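PDB 4EGV: acetyl-CoA acetyltransferase from Mycobacterium smegmatis, which probably acts as an acyltransferase, being a monomeric thiolase-like protein that carries the thiolase fold and an additional C-terminal domain. Local coordinates for residues G114-Q119 against A412-V417; V193-L198 against G406-I411; A300-P305 against S316-T321. All coordinates share one frame; numbering follows the deposited sequence.

Contact 1: G114-Q119 against A412-V417; sequences GGQSPQ and ASKYSV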
loop_
_atom_site.group_PDB
_atom_site.type_symbol
_atom_site.label_atom_id
_atom_site.label_comp_id
_atom_site.label_asym_id
_atom_site.label_seq_id
_atom_site.Cartn_x
_atom_site.Cartn_y
_atom_site.Cartn_z
ATOM N N GLY A 114 8.941 1.513 0.997
ATOM C CA GLY A 114 7.681 0.765 1.117
ATOM C C GLY A 114 6.513 1.648 0.787
ATOM O O GLY A 114 6.592 2.840 0.974
ATOM N N GLY A 115 5.428 1.075 0.290
ATOM C CA GLY A 115 4.206 1.846 0.013
ATOM C C GLY A 115 3.426 2.566 1.141
ATOM O O GLY A 115 2.535 3.378 0.876
ATOM N N GLN A 116 3.786 2.246 2.383
ATOM C CA GLN A 116 3.278 2.896 3.565
ATOM C C GLN A 116 3.851 4.306 3.757
ATOM O O GLN A 116 3.216 5.135 4.414
ATOM C CB GLN A 116 3.523 2.020 4.817
ATOM C CG GLN A 116 4.908 2.169 5.498
ATOM C CD GLN A 116 6.070 1.584 4.681
ATOM O OE1 GLN A 116 5.913 0.632 3.906
ATOM N NE2 GLN A 116 7.253 2.136 4.887
ATOM N N SER A 117 5.022 4.574 3.169
ATOM C CA SER A 117 5.806 5.734 3.552
ATOM C C SER A 117 5.192 7.104 3.367
ATOM O O SER A 117 5.398 7.947 4.243
ATOM C CB SER A 117 7.219 5.714 2.988
ATOM O OG SER A 117 7.235 5.712 1.580
ATOM N N PRO A 118 4.430 7.341 2.266
ATOM C CA PRO A 118 3.824 8.679 2.122
ATOM C C PRO A 118 2.914 9.016 3.300
ATOM O O PRO A 118 2.931 10.138 3.811
ATOM C CB PRO A 118 2.978 8.533 0.865
ATOM C CG PRO A 118 3.520 7.401 0.189
ATOM C CD PRO A 118 4.041 6.467 1.156
ATOM N N GLN A 119 2.131 8.035 3.727
ATOM C CA GLN A 119 1.170 8.264 4.785
ATOM C C GLN A 119 1.815 8.216 6.177
ATOM O O GLN A 119 1.460 9.012 7.037
ATOM C CB GLN A 119 -0.071 7.358 4.625
ATOM C CG GLN A 119 -1.080 7.518 5.649
ATOM C CD GLN A 119 -1.708 8.816 5.602
ATOM O OE1 GLN A 119 -1.465 9.643 6.455
ATOM N NE2 GLN A 119 -2.537 9.036 4.618
ATOM N N ALA A 412 2.185 -7.169 2.714
ATOM C CA ALA A 412 1.225 -6.759 3.768
ATOM C C ALA A 412 1.892 -6.518 5.126
ATOM O O ALA A 412 1.268 -6.770 6.139
ATOM C CB ALA A 412 0.079 -7.751 3.903
ATOM N N SER A 413 3.150 -6.053 5.134
ATOM C CA SER A 413 3.971 -5.967 6.368
ATOM C C SER A 413 3.636 -4.720 7.169
ATOM O O SER A 413 3.752 -4.704 8.361
ATOM C CB SER A 413 5.486 -5.972 6.077
ATOM O OG SER A 413 5.892 -7.076 5.337
ATOM N N LYS A 414 3.242 -3.671 6.468
ATOM C CA LYS A 414 3.089 -2.350 7.027
ATOM C C LYS A 414 1.833 -1.673 6.478
ATOM O O LYS A 414 1.532 -1.753 5.289
ATOM C CB LYS A 414 4.318 -1.500 6.705
ATOM C CG LYS A 414 5.405 -1.560 7.717
ATOM C CD LYS A 414 6.661 -0.997 7.113
ATOM C CE LYS A 414 7.852 -1.038 8.081
ATOM N NZ LYS A 414 8.874 0.023 7.742
ATOM N N TYR A 415 1.112 -1.006 7.374
ATOM C CA TYR A 415 -0.067 -0.258 7.012
ATOM C C TYR A 415 -0.216 1.054 7.788
ATOM O O TYR A 415 -0.069 1.116 8.994
ATOM C CB TYR A 415 -1.278 -1.132 7.175
ATOM C CG TYR A 415 -2.318 -0.849 6.165
ATOM C CD1 TYR A 415 -2.249 -1.439 4.904
ATOM C CD2 TYR A 415 -3.406 -0.021 6.475
ATOM C CE1 TYR A 415 -3.244 -1.222 3.933
ATOM C CE2 TYR A 415 -4.411 0.211 5.526
ATOM C CZ TYR A 415 -4.323 -0.398 4.242
ATOM O OH TYR A 415 -5.301 -0.169 3.302
ATOM N N SER A 416 -0.493 2.119 7.050
ATOM C CA SER A 416 -0.577 3.471 7.569
ATOM C C SER A 416 -1.812 4.083 7.030
ATOM O O SER A 416 -2.104 4.017 5.857
ATOM C CB SER A 416 0.625 4.309 7.157
ATOM O OG SER A 416 1.738 3.998 7.939
ATOM N N VAL A 417 -2.559 4.672 7.929
ATOM C CA VAL A 417 -3.858 5.207 7.598
ATOM C C VAL A 417 -3.896 6.676 7.957
ATOM O O VAL A 417 -3.368 7.079 8.947
ATOM C CB VAL A 417 -5.038 4.399 8.284
ATOM C CG1 VAL A 417 -6.370 4.919 7.813
ATOM C CG2 VAL A 417 -4.921 2.923 8.012
#
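Q116 and S416 bring the two backbones together, their CA atoms 5.6 Å apart, where a type I turn from G114 to S117 leads into helix 117-130 and passes over strand 414-421. The turn is secured from within: G114 O accepts from both the backbone N and the OG of S117, the latter at 3.0 Å. Between the segments the contact is packing, shared by Q116, Q119, K414, S416 and V417.

Q116 and K414 form the outer part. With chi1 at 85° and a further bend at chi2, the Q116 chain doubles back, and its amide presents a face to the extended lysine: K414 CD stands over Q116 CD at 3.6 Å, and K414 CB lies 3.9 Å from Q116 CG. Q116 NE2 is held by I113 O, which helps fix the rotation of the amide plate.

Deeper in, S416 CB lies 3.9 Å from Q116 O and equally far from Q119 CG. Its OG is engaged by D301 of the neighbouring strand. Q119 swings CG anti to its own N (chi1 180°) and lays that methylene across the strand, 3.7 Å from both S416 O and V417 C, before bending at chi2; its NE2 finds Y420 OH.

K414 and S416 thus face the turn and the helix it leads into, while the Y415 and V417 side chains, on the strand's other side, meet helix 317-330. A helix start buried against a sheet in this way belongs to the layered thiolase fold, and in catalytic thiolases the corresponding helix begins beside the nucleophilic cysteine.

Contact 2: V193-L198 against G406-I411; sequences VQYGLL and GANGGI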
loop_
_atom_site.group_PDB
_atom_site.type_symbol
_atom_site.label_atom_id
_atom_site.label_comp_id
_atom_site.label_asym_id
_atom_site.label_seq_id
_atom_site.Cartn_x
_atom_site.Cartn_y
_atom_site.Cartn_z
ATOM N N VAL A 193 5.037 -12.993 -6.355
ATOM C CA VAL A 193 5.095 -14.342 -5.896
ATOM C C VAL A 193 4.670 -14.472 -4.388
ATOM O O VAL A 193 4.025 -15.441 -3.973
ATOM C CB VAL A 193 6.483 -14.927 -6.237
ATOM C CG1 VAL A 193 7.498 -14.621 -5.165
ATOM C CG2 VAL A 193 6.390 -16.404 -6.398
ATOM N N GLN A 194 5.010 -13.472 -3.593
ATOM C CA GLN A 194 4.711 -13.486 -2.164
ATOM C C GLN A 194 3.284 -13.133 -1.858
ATOM O O GLN A 194 2.719 -13.672 -0.926
ATOM C CB GLN A 194 5.630 -12.533 -1.429
ATOM C CG GLN A 194 6.589 -13.250 -0.531
ATOM C CD GLN A 194 7.850 -12.473 -0.266
ATOM O OE1 GLN A 194 8.513 -11.989 -1.196
ATOM N NE2 GLN A 194 8.197 -12.343 1.018
ATOM N N TYR A 195 2.718 -12.222 -2.647
ATOM C CA TYR A 195 1.320 -11.900 -2.588
ATOM C C TYR A 195 0.433 -13.019 -3.069
ATOM O O TYR A 195 -0.713 -13.104 -2.649
ATOM C CB TYR A 195 1.018 -10.619 -3.360
ATOM C CG TYR A 195 1.131 -9.384 -2.490
ATOM C CD1 TYR A 195 0.145 -9.062 -1.545
ATOM C CD2 TYR A 195 2.250 -8.560 -2.578
ATOM C CE1 TYR A 195 0.273 -7.936 -0.745
ATOM C CE2 TYR A 195 2.386 -7.428 -1.783
ATOM C CZ TYR A 195 1.402 -7.122 -0.882
ATOM O OH TYR A 195 1.560 -6.029 -0.101
ATOM N N GLY A 196 0.968 -13.860 -3.950
ATOM C CA GLY A 196 0.285 -15.031 -4.421
ATOM C C GLY A 196 -0.014 -15.972 -3.293
ATOM O O GLY A 196 -1.111 -16.541 -3.236
ATOM N N LEU A 197 0.959 -16.148 -2.406
ATOM C CA LEU A 197 0.813 -17.032 -1.254
ATOM C C LEU A 197 -0.282 -16.555 -0.276
ATOM O O LEU A 197 -1.030 -17.342 0.297
ATOM C CB LEU A 197 2.146 -17.173 -0.521
ATOM C CG LEU A 197 3.210 -18.037 -1.197
ATOM C CD1 LEU A 197 4.617 -17.686 -0.824
ATOM C CD2 LEU A 197 2.930 -19.492 -1.041
ATOM N N LEU A 198 -0.359 -15.250 -0.073
ATOM C CA LEU A 198 -1.316 -14.638 0.828
ATOM C C LEU A 198 -2.699 -14.727 0.298
ATOM O O LEU A 198 -3.618 -14.952 0.999
ATOM C CB LEU A 198 -0.993 -13.152 1.031
ATOM C CG LEU A 198 -0.117 -12.651 2.179
ATOM C CD1 LEU A 198 1.082 -13.445 2.356
ATOM C CD2 LEU A 198 0.220 -11.247 2.023
ATOM N N GLY A 406 -5.484 4.424 2.950
ATOM C CA GLY A 406 -4.695 3.331 3.507
ATOM C C GLY A 406 -3.481 3.031 2.662
ATOM O O GLY A 406 -3.596 2.870 1.467
ATOM N N ALA A 407 -2.321 2.926 3.301
ATOM C CA ALA A 407 -1.042 2.755 2.593
ATOM C C ALA A 407 -0.312 1.494 2.992
ATOM O O ALA A 407 0.076 1.358 4.115
ATOM C CB ALA A 407 -0.144 3.982 2.824
ATOM N N ASN A 408 -0.017 0.611 2.050
ATOM C CA ASN A 408 0.701 -0.658 2.202
ATOM C C ASN A 408 2.101 -0.653 1.544
ATOM O O ASN A 408 2.224 -0.080 0.538
ATOM C CB ASN A 408 -0.167 -1.682 1.496
ATOM C CG ASN A 408 0.181 -3.072 1.822
ATOM O OD1 ASN A 408 -0.150 -3.541 2.853
ATOM N ND2 ASN A 408 0.812 -3.755 0.923
ATOM N N GLY A 409 3.178 -1.239 2.053
ATOM C CA GLY A 409 3.262 -2.029 3.235
ATOM C C GLY A 409 3.965 -3.337 3.042
ATOM O O GLY A 409 3.584 -4.269 3.643
ATOM N N GLY A 410 4.979 -3.414 2.212
ATOM C CA GLY A 410 5.800 -4.615 2.079
ATOM C C GLY A 410 5.131 -5.849 1.564
ATOM O O GLY A 410 4.558 -5.821 0.552
ATOM N N ILE A 411 5.184 -6.931 2.296
ATOM C CA ILE A 411 4.341 -8.081 2.009
ATOM C C ILE A 411 3.126 -8.085 2.911
ATOM O O ILE A 411 3.052 -8.908 3.761
ATOM C CB ILE A 411 5.100 -9.417 2.226
ATOM C CG1 ILE A 411 6.428 -9.412 1.487
ATOM C CG2 ILE A 411 4.302 -10.583 1.754
ATOM C CD1 ILE A 411 6.332 -9.136 -0.008
#
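Polar contacts centre on the hydroxyl of Y195, which reaches from helix 191-206 toward the end of strand 402-409. N408 ND2 comes in near the plane of the tyrosine ring, at its edge, and donates to Y195 OH over 2.6 Å; the N-H...O angle of 129° makes this a weak, bent bond. The amide is turned 59° from the ring, and the N408 chi1 of -165° directs the group at the helix. G410 O lies 3.1 Å from the same OH, oblique to the ring. Just past the segment, A412 N also donates to Y195 OH, and the ring stacks with F346, so both ring and hydroxyl have partners.

N408, G410 and I411 belong to the glycine-rich link between antiparallel strands 402-409 and 414-421, with a cis peptide between N408 and G409; in catalytic thiolases the corresponding loop borders the active site. Helix 191-206 lies in the long excursion between strands 136-143 and 271-279, where thiolases have their loop domain.

Van der Waals packing gathers on I411. Q194 crosses it at about a right angle, its CB 3.7 Å from I411 CD1 and its NE2 3.5 Å from I411 CG1. One helical turn on, L198 makes the apolar pair, its CD2 approaching I411 CG2 at 4.1 Å, while R310 takes up I411 O.

Contact 3: A300-P305 against S316-T321; sequences ADMKEP and SPASVT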
loop_
_atom_site.group_PDB
_atom_site.type_symbol
_atom_site.label_atom_id
_atom_site.label_comp_id
_atom_site.label_asym_id
_atom_site.label_seq_id
_atom_site.Cartn_x
_atom_site.Cartn_y
_atom_site.Cartn_z
ATOM N N ALA A 300 -3.020 6.082 12.041
ATOM C CA ALA A 300 -2.368 4.990 12.760
ATOM C C ALA A 300 -1.306 4.348 11.867
ATOM O O ALA A 300 -1.398 4.418 10.662
ATOM C CB ALA A 300 -3.368 3.977 13.255
ATOM N N ASP A 301 -0.275 3.778 12.478
ATOM C CA ASP A 301 0.757 3.030 11.778
ATOM C C ASP A 301 0.940 1.639 12.430
ATOM O O ASP A 301 1.297 1.531 13.595
ATOM C CB ASP A 301 2.106 3.794 11.735
ATOM C CG ASP A 301 1.975 5.275 11.286
ATOM O OD1 ASP A 301 1.534 5.564 10.143
ATOM O OD2 ASP A 301 2.350 6.171 12.074
HETATM N N MSE A 302 0.700 0.583 11.667
HETATM C CA MSE A 302 0.869 -0.759 12.173
HETATM C C MSE A 302 1.865 -1.586 11.390
HETATM O O MSE A 302 2.225 -1.240 10.290
HETATM C CB MSE A 302 -0.478 -1.464 12.256
HETATM C CG MSE A 302 -1.420 -0.883 13.327
HETATM SE SE MSE A 302 -0.802 -1.046 15.184
HETATM C CE MSE A 302 -0.605 -3.000 15.325
ATOM N N LYS A 303 2.321 -2.682 11.986
ATOM C CA LYS A 303 3.326 -3.553 11.384
ATOM C C LYS A 303 3.076 -5.018 11.716
ATOM O O LYS A 303 2.782 -5.330 12.851
ATOM C CB LYS A 303 4.712 -3.140 11.867
ATOM C CG LYS A 303 5.839 -4.081 11.444
ATOM C CD LYS A 303 7.154 -3.733 12.130
ATOM C CE LYS A 303 7.540 -2.293 11.728
ATOM N NZ LYS A 303 8.303 -1.505 12.738
ATOM N N GLU A 304 3.187 -5.909 10.724
ATOM C CA GLU A 304 3.150 -7.370 10.928
ATOM C C GLU A 304 4.521 -7.995 11.226
ATOM O O GLU A 304 5.550 -7.376 10.984
ATOM C CB GLU A 304 2.539 -8.052 9.727
ATOM C CG GLU A 304 1.110 -7.650 9.442
ATOM C CD GLU A 304 0.048 -8.416 10.280
ATOM O OE1 GLU A 304 0.375 -9.349 11.060
ATOM O OE2 GLU A 304 -1.149 -8.085 10.154
ATOM N N PRO A 305 4.533 -9.214 11.803
ATOM C CA PRO A 305 5.777 -9.993 11.914
ATOM C C PRO A 305 6.075 -10.683 10.590
ATOM O O PRO A 305 5.219 -10.668 9.722
ATOM C CB PRO A 305 5.459 -11.000 13.019
ATOM C CG PRO A 305 3.958 -11.106 13.041
ATOM C CD PRO A 305 3.442 -9.787 12.619
ATOM N N SER A 316 -4.352 -10.094 7.614
ATOM C CA SER A 316 -3.430 -9.164 8.235
ATOM C C SER A 316 -4.227 -8.333 9.243
ATOM O O SER A 316 -4.806 -7.330 8.882
ATOM C CB SER A 316 -2.746 -8.300 7.164
ATOM O OG SER A 316 -1.863 -7.360 7.741
ATOM N N PRO A 317 -4.277 -8.783 10.504
ATOM C CA PRO A 317 -5.029 -8.082 11.547
ATOM C C PRO A 317 -4.460 -6.711 11.903
ATOM O O PRO A 317 -5.203 -5.857 12.300
ATOM C CB PRO A 317 -4.949 -9.029 12.751
ATOM C CG PRO A 317 -4.521 -10.321 12.199
ATOM C CD PRO A 317 -3.727 -10.058 10.981
ATOM N N ALA A 318 -3.157 -6.512 11.754
ATOM C CA ALA A 318 -2.516 -5.202 11.951
ATOM C C ALA A 318 -3.031 -4.114 11.008
ATOM O O ALA A 318 -3.092 -2.961 11.363
ATOM C CB ALA A 318 -1.002 -5.310 11.866
ATOM N N SER A 319 -3.431 -4.471 9.808
ATOM C CA SER A 319 -3.930 -3.465 8.898
ATOM C C SER A 319 -5.294 -2.990 9.324
ATOM O O SER A 319 -5.623 -1.846 9.212
ATOM C CB SER A 319 -3.935 -4.006 7.469
ATOM O OG SER A 319 -2.681 -4.595 7.180
ATOM N N VAL A 320 -6.093 -3.901 9.810
ATOM C CA VAL A 320 -7.440 -3.621 10.218
ATOM C C VAL A 320 -7.415 -2.793 11.493
ATOM O O VAL A 320 -8.153 -1.835 11.627
ATOM C CB VAL A 320 -8.190 -4.945 10.470
ATOM C CG1 VAL A 320 -9.628 -4.701 10.933
ATOM C CG2 VAL A 320 -8.123 -5.842 9.237
ATOM N N THR A 321 -6.543 -3.170 12.415
ATOM C CA THR A 321 -6.335 -2.450 13.638
ATOM C C THR A 321 -5.949 -1.000 13.372
ATOM O O THR A 321 -6.447 -0.094 14.051
ATOM C CB THR A 321 -5.268 -3.133 14.502
ATOM O OG1 THR A 321 -5.639 -4.493 14.695
ATOM C CG2 THR A 321 -5.150 -2.475 15.898
#
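The end of strand 294-303 runs past the first turn of helix 317-330, and the backbones come nearest at M302 and A318, whose CA atoms are 5.6 Å apart. Beyond the strand, E304 turns its side chain onto the start of the helix and makes both hydrogen bonds of the contact.

A single carboxylate oxygen does the work. E304 OE2 accepts from S316 OG at 2.6 Å and from A318 N at 3.0 Å, the latter with an N-H...O angle of 147°. The hydroxyl arrives on the anti side, 32° out of the carboxylate plane, and the amide comes from above the opposite face, so OE2 is gripped between the two donors. E304 gets there by bending at chi2 (-83°), which folds the carboxylate over the A318 methyl, with E304 CD 3.6 Å from A318 CB. The ring of P317 crosses the glutamate at about a right angle, its CD on the OE2 side. A negative group at the amino end of a helix would be expected to interact favourably with the helix dipole.

M302, a selenomethionine in this model, adds van der Waals packing: its CB sits beside A318 O and 3.9 Å from A318 CB, and its bent chain brings CE back to 4.2 Å from the same methyl. Within the helix, T321 OG1 bonds to P317 O at 2.8 Å, above the carbonyl plane, beside the regular bond from T321 N.

Strand 294-303, helix 317-330 and strand 337-342 form a beta-alpha-beta crossover between parallel strands of the thiolase fold, and this contact fastens the first strand to its connecting helix.

From the N terminus the chain first lays down 114-119, then 193-198, and only later meets their partners, so the three contacts sit one within another and none cross. Contact 3 is the innermost and local: ten residues separate its segments. Contact 2 encloses it, closing a loop of 207 residues between helix 191-206 and the end of strand 402-409. Contact 1 closes the outermost, 292 residues long, joining helix 117-130 and the turn before it to strand 414-421. Strands 294-303, 414-421 and 402-409 are sheet neighbours, joined by backbone bonds such as Y415 with M302 and S416 O to A407 N. Contacts 2 and 3 do not touch; strand 414-421 lies between their strands.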